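Local atomic coordinates of putative lipoprotein YcdA (Bacillus subtilis subsp. subtilis str. 168, PDB entry 4R4G), a protein that is of unknown function but is probably a membrane-anchored lipoprotein, built from an Ig-like N-terminal domain and a mixed alpha-beta C-terminal domain. Residues 163-166 / 167-170; 267-270 / 271-275. All blocks are in the same frame, centred on the assembly; numbering follows the deposited sequence.

Overall arrangement
Both contacts are local, each joining side chains one helical turn apart, and both fall in the region assigned to the DUF5105 family, with centres about 41 Å apart and no touch between them. Contact 1 is the short helix 165-170, about 16 Å from the centre of the chain and partly buried: an aromatic ring and a threonine face inward, while an aspartate and a lysine stay at the surface. Contact 2 opens the longer helix 268-283, about 44 Å from that centre and largely at the surface. There polar groups predominate, with a capping box and a salt bridge, and a methyl-on-ring contact adds an apolar element.

Contact 1. Residues 163-166 / 167-170; sequences NADF and EKIT
Thr170 lies over a face of the Phe166 ring, one turn further along the short helix 165-170, and the two side chains meet at an angle. OG1 of Thr170 stands 3.6 Å above the plane of the Phe166 ring, over its centre, and CG2 of Thr170 comes within 3.6 Å of CE1 of Phe166. The ring reaches this place because its CG lies anti to the backbone N (chi1 -173°). Thr170 OG1 also gives a hydrogen bond to Phe166 O at 2.6 Å, from above the carbonyl plane; the amide N of Thr170 reaches the same oxygen from the opposite face, 2.9 Å away, so two donors of one residue grip one carbonyl. On the outer side, the carboxylate of Asp165 has two neighbours: OD1 forms a long salt bridge with NZ of the extended Lys168, 3.8 Å away, and OD2 lies 3.9 Å from the CD1 methyl of Ile169. Phe166 is buried against Ala152 and Val156 of helix 145-157, and its ring meets that of Tyr153 edge to face. An alanine in place of Phe166 would probably take away the ring under Thr170 OG1 and open a gap towards helix 145-157. The chemistry is thus divided by side: Thr170 OG1, also hydrogen-bonded to Ala172 N, gives its proton to the backbone while resting against an apolar ring, whereas the loosely spaced charge pair probably adds only modest stability at the surface.

Contact 2. Residues 267-270 / 271-275; sequences SYEE and AVKYA
Glu269 and Lys273, one turn apart near the start of helix 268-283, extend alongside each other in the same direction. Lys273 makes the longer journey. Its CB starts 3.5 Å from Glu269 O, the carbonyl that also accepts the backbone N-H of Lys273; CG and CD continue past this oxygen, and CD comes 4.0 Å from CG of Glu269. The next carbon, CE of Lys273, draws alongside the carboxylate at 3.4 Å from OE2 of Glu269, and NZ closes on that same oxygen in a salt bridge with a hydrogen bond of 2.8 Å. The ammonium group stands above the carboxylate plane, 78° out of it. Because the lysine chain is extended beyond CG, its methylenes follow those of the glutamate before the charges meet.

The first turn is held by a capping box. Ser267, the N-cap, accepts the N-H of Glu270 at OG, and Glu270 completes the box through OE2, which accepts from both the backbone N and OG of Ser267 on the same face of its carboxylate plane. The box therefore satisfies N-H groups at the helix start, and the nearby helix end would probably favour the negative charge of Glu270. On another side, the CG2 methyl of Val272 sits over a face of the Tyr268 ring, displaced from its centre towards CE2, in a CH-pi contact 3.9 Å from the centroid. Tyr268 CG lies opposite the backbone N (chi1 -176°), which places the ring where that methyl can cover it.

Around this turn, helix 248-260 supplies Tyr260 against Ala271 and Tyr259, whose ring stacks on that of Tyr274. Leu195 and Tyr199, from the loop between helices 174-192 and 203-219, touch Val272, and Tyr199 also meets Lys273.

Contact 1. Residues 163-166 / 167-170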
loop_
_atom_site.group_PDB
_atom_site.type_symbol
_atom_site.label_atom_id
_atom_site.label_comp_id
_atom_site.label_asym_id
_atom_site.label_seq_id
_atom_site.Cartn_x
_atom_site.Cartn_y
_atom_site.Cartn_z
ATOM N N ASN A 163 9.843 -17.001 -1.719
ATOM C CA ASN A 163 8.453 -16.556 -1.684
ATOM C C ASN A 163 7.762 -17.105 -2.900
ATOM O O ASN A 163 7.840 -16.498 -3.968
ATOM C CB ASN A 163 8.385 -15.016 -1.644
ATOM C CG ASN A 163 7.253 -14.451 -0.824
ATOM O OD1 ASN A 163 6.061 -14.659 -1.104
ATOM N ND2 ASN A 163 7.610 -13.651 0.166
ATOM N N ALA A 164 7.115 -18.272 -2.770
ATOM C CA ALA A 164 6.434 -18.910 -3.906
ATOM C C ALA A 164 5.270 -18.056 -4.410
ATOM O O ALA A 164 4.827 -18.189 -5.556
ATOM C CB ALA A 164 5.944 -20.287 -3.513
ATOM N N ASP A 165 4.821 -17.143 -3.555
ATOM C CA ASP A 165 3.751 -16.225 -3.863
ATOM C C ASP A 165 4.195 -15.080 -4.780
ATOM O O ASP A 165 3.340 -14.522 -5.465
ATOM C CB ASP A 165 3.191 -15.648 -2.557
ATOM C CG ASP A 165 2.152 -16.505 -1.855
ATOM O OD1 ASP A 165 1.872 -17.634 -2.346
ATOM O OD2 ASP A 165 1.611 -16.050 -0.821
ATOM N N PHE A 166 5.503 -14.721 -4.787
ATOM C CA PHE A 166 6.053 -13.580 -5.530
ATOM C C PHE A 166 5.529 -13.445 -6.964
ATOM O O PHE A 166 4.974 -12.400 -7.302
ATOM C CB PHE A 166 7.595 -13.567 -5.546
ATOM C CG PHE A 166 8.152 -12.308 -6.175
ATOM C CD1 PHE A 166 8.101 -11.091 -5.502
ATOM C CD2 PHE A 166 8.646 -12.321 -7.473
ATOM C CE1 PHE A 166 8.577 -9.924 -6.099
ATOM C CE2 PHE A 166 9.110 -11.150 -8.069
ATOM C CZ PHE A 166 9.099 -9.968 -7.368
ATOM N N GLU A 167 5.734 -14.458 -7.801
ATOM C CA GLU A 167 5.289 -14.401 -9.188
ATOM C C GLU A 167 3.764 -14.202 -9.251
ATOM O O GLU A 167 3.314 -13.266 -9.914
ATOM C CB GLU A 167 5.725 -15.656 -9.945
ATOM C CG GLU A 167 7.203 -15.982 -9.755
ATOM C CD GLU A 167 8.066 -16.040 -11.001
ATOM O OE1 GLU A 167 7.514 -16.092 -12.126
ATOM O OE2 GLU A 167 9.308 -16.061 -10.849
ATOM N N LYS A 168 2.989 -15.006 -8.484
ATOM C CA LYS A 168 1.516 -14.951 -8.433
ATOM C C LYS A 168 1.000 -13.566 -8.049
ATOM O O LYS A 168 0.094 -13.038 -8.695
ATOM C CB LYS A 168 0.937 -15.991 -7.434
ATOM C CG LYS A 168 1.380 -17.449 -7.642
ATOM C CD LYS A 168 1.268 -18.288 -6.347
ATOM C CE LYS A 168 1.939 -19.643 -6.453
ATOM N NZ LYS A 168 2.092 -20.291 -5.123
ATOM N N ILE A 169 1.581 -12.992 -6.996
ATOM C CA ILE A 169 1.199 -11.722 -6.397
ATOM C C ILE A 169 1.634 -10.507 -7.249
ATOM O O ILE A 169 0.848 -9.579 -7.381
ATOM C CB ILE A 169 1.796 -11.704 -4.949
ATOM C CG1 ILE A 169 0.842 -12.409 -3.965
ATOM C CG2 ILE A 169 2.207 -10.327 -4.437
ATOM C CD1 ILE A 169 1.402 -12.542 -2.479
ATOM N N THR A 170 2.856 -10.499 -7.800
ATOM C CA THR A 170 3.410 -9.333 -8.508
ATOM C C THR A 170 3.339 -9.361 -10.045
ATOM O O THR A 170 3.253 -8.299 -10.656
ATOM C CB THR A 170 4.891 -9.157 -8.144
ATOM O OG1 THR A 170 5.584 -10.292 -8.635
ATOM C CG2 THR A 170 5.129 -9.045 -6.652
#

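Contact 2. Residues 267-270 / 271-275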
loop_
_atom_site.group_PDB
_atom_site.type_symbol
_atom_site.label_atom_id
_atom_site.label_comp_id
_atom_site.label_asym_id
_atom_site.label_seq_id
_atom_site.Cartn_x
_atom_site.Cartn_y
_atom_site.Cartn_z
ATOM N N SER A 267 50.321 -6.171 1.803
ATOM C CA SER A 267 50.124 -5.124 0.801
ATOM C C SER A 267 48.736 -4.483 0.916
ATOM O O SER A 267 47.891 -4.947 1.691
ATOM C CB SER A 267 50.336 -5.674 -0.609
ATOM O OG SER A 267 49.391 -6.663 -0.979
ATOM N N TYR A 268 48.511 -3.402 0.151
ATOM C CA TYR A 268 47.234 -2.708 0.120
ATOM C C TYR A 268 46.177 -3.629 -0.498
ATOM O O TYR A 268 45.040 -3.615 -0.040
ATOM C CB TYR A 268 47.353 -1.382 -0.647
ATOM C CG TYR A 268 46.091 -0.545 -0.640
ATOM C CD1 TYR A 268 45.770 0.259 0.451
ATOM C CD2 TYR A 268 45.233 -0.533 -1.736
ATOM C CE1 TYR A 268 44.611 1.036 0.461
ATOM C CE2 TYR A 268 44.076 0.247 -1.741
ATOM C CZ TYR A 268 43.769 1.029 -0.639
ATOM O OH TYR A 268 42.632 1.799 -0.640
ATOM N N GLU A 269 46.565 -4.469 -1.486
ATOM C CA GLU A 269 45.656 -5.416 -2.134
ATOM C C GLU A 269 45.229 -6.519 -1.145
ATOM O O GLU A 269 44.019 -6.757 -1.004
ATOM C CB GLU A 269 46.282 -6.022 -3.406
ATOM C CG GLU A 269 45.244 -6.566 -4.382
ATOM C CD GLU A 269 45.727 -7.453 -5.517
ATOM O OE1 GLU A 269 46.835 -8.028 -5.409
ATOM O OE2 GLU A 269 44.962 -7.621 -6.495
ATOM N N GLU A 270 46.216 -7.167 -0.455
ATOM C CA GLU A 270 45.992 -8.224 0.550
ATOM C C GLU A 270 44.945 -7.793 1.603
ATOM O O GLU A 270 43.974 -8.520 1.852
ATOM C CB GLU A 270 47.303 -8.574 1.274
ATOM C CG GLU A 270 48.300 -9.434 0.510
ATOM C CD GLU A 270 49.696 -9.417 1.109
ATOM O OE1 GLU A 270 49.881 -9.946 2.230
ATOM O OE2 GLU A 270 50.608 -8.864 0.452
ATOM N N ALA A 271 45.162 -6.590 2.193
ATOM C CA ALA A 271 44.347 -5.959 3.225
ATOM C C ALA A 271 42.967 -5.551 2.709
ATOM O O ALA A 271 41.997 -5.670 3.458
ATOM C CB ALA A 271 45.068 -4.750 3.789
ATOM N N VAL A 272 42.873 -5.068 1.447
ATOM C CA VAL A 272 41.597 -4.679 0.830
ATOM C C VAL A 272 40.742 -5.935 0.641
ATOM O O VAL A 272 39.588 -5.948 1.059
ATOM C CB VAL A 272 41.787 -3.885 -0.496
ATOM C CG1 VAL A 272 40.558 -3.983 -1.407
ATOM C CG2 VAL A 272 42.112 -2.426 -0.208
ATOM N N LYS A 273 41.329 -6.995 0.057
ATOM C CA LYS A 273 40.653 -8.266 -0.186
ATOM C C LYS A 273 40.150 -8.874 1.130
ATOM O O LYS A 273 38.994 -9.301 1.183
ATOM C CB LYS A 273 41.561 -9.236 -0.966
ATOM C CG LYS A 273 41.420 -9.015 -2.480
ATOM C CD LYS A 273 42.642 -9.406 -3.306
ATOM C CE LYS A 273 42.419 -9.094 -4.770
ATOM N NZ LYS A 273 43.413 -9.766 -5.648
ATOM N N TYR A 274 40.961 -8.809 2.206
ATOM C CA TYR A 274 40.573 -9.311 3.521
ATOM C C TYR A 274 39.413 -8.491 4.091
ATOM O O TYR A 274 38.509 -9.063 4.708
ATOM C CB TYR A 274 41.768 -9.309 4.485
ATOM C CG TYR A 274 41.417 -9.726 5.899
ATOM C CD1 TYR A 274 41.221 -11.067 6.225
ATOM C CD2 TYR A 274 41.287 -8.783 6.914
ATOM C CE1 TYR A 274 40.892 -11.456 7.526
ATOM C CE2 TYR A 274 40.961 -9.160 8.216
ATOM C CZ TYR A 274 40.784 -10.500 8.523
ATOM O OH TYR A 274 40.459 -10.864 9.812
ATOM N N ALA A 275 39.437 -7.157 3.895
ATOM C CA ALA A 275 38.379 -6.283 4.385
ATOM C C ALA A 275 37.046 -6.668 3.735
ATOM O O ALA A 275 36.047 -6.772 4.431
ATOM C CB ALA A 275 38.721 -4.834 4.100
#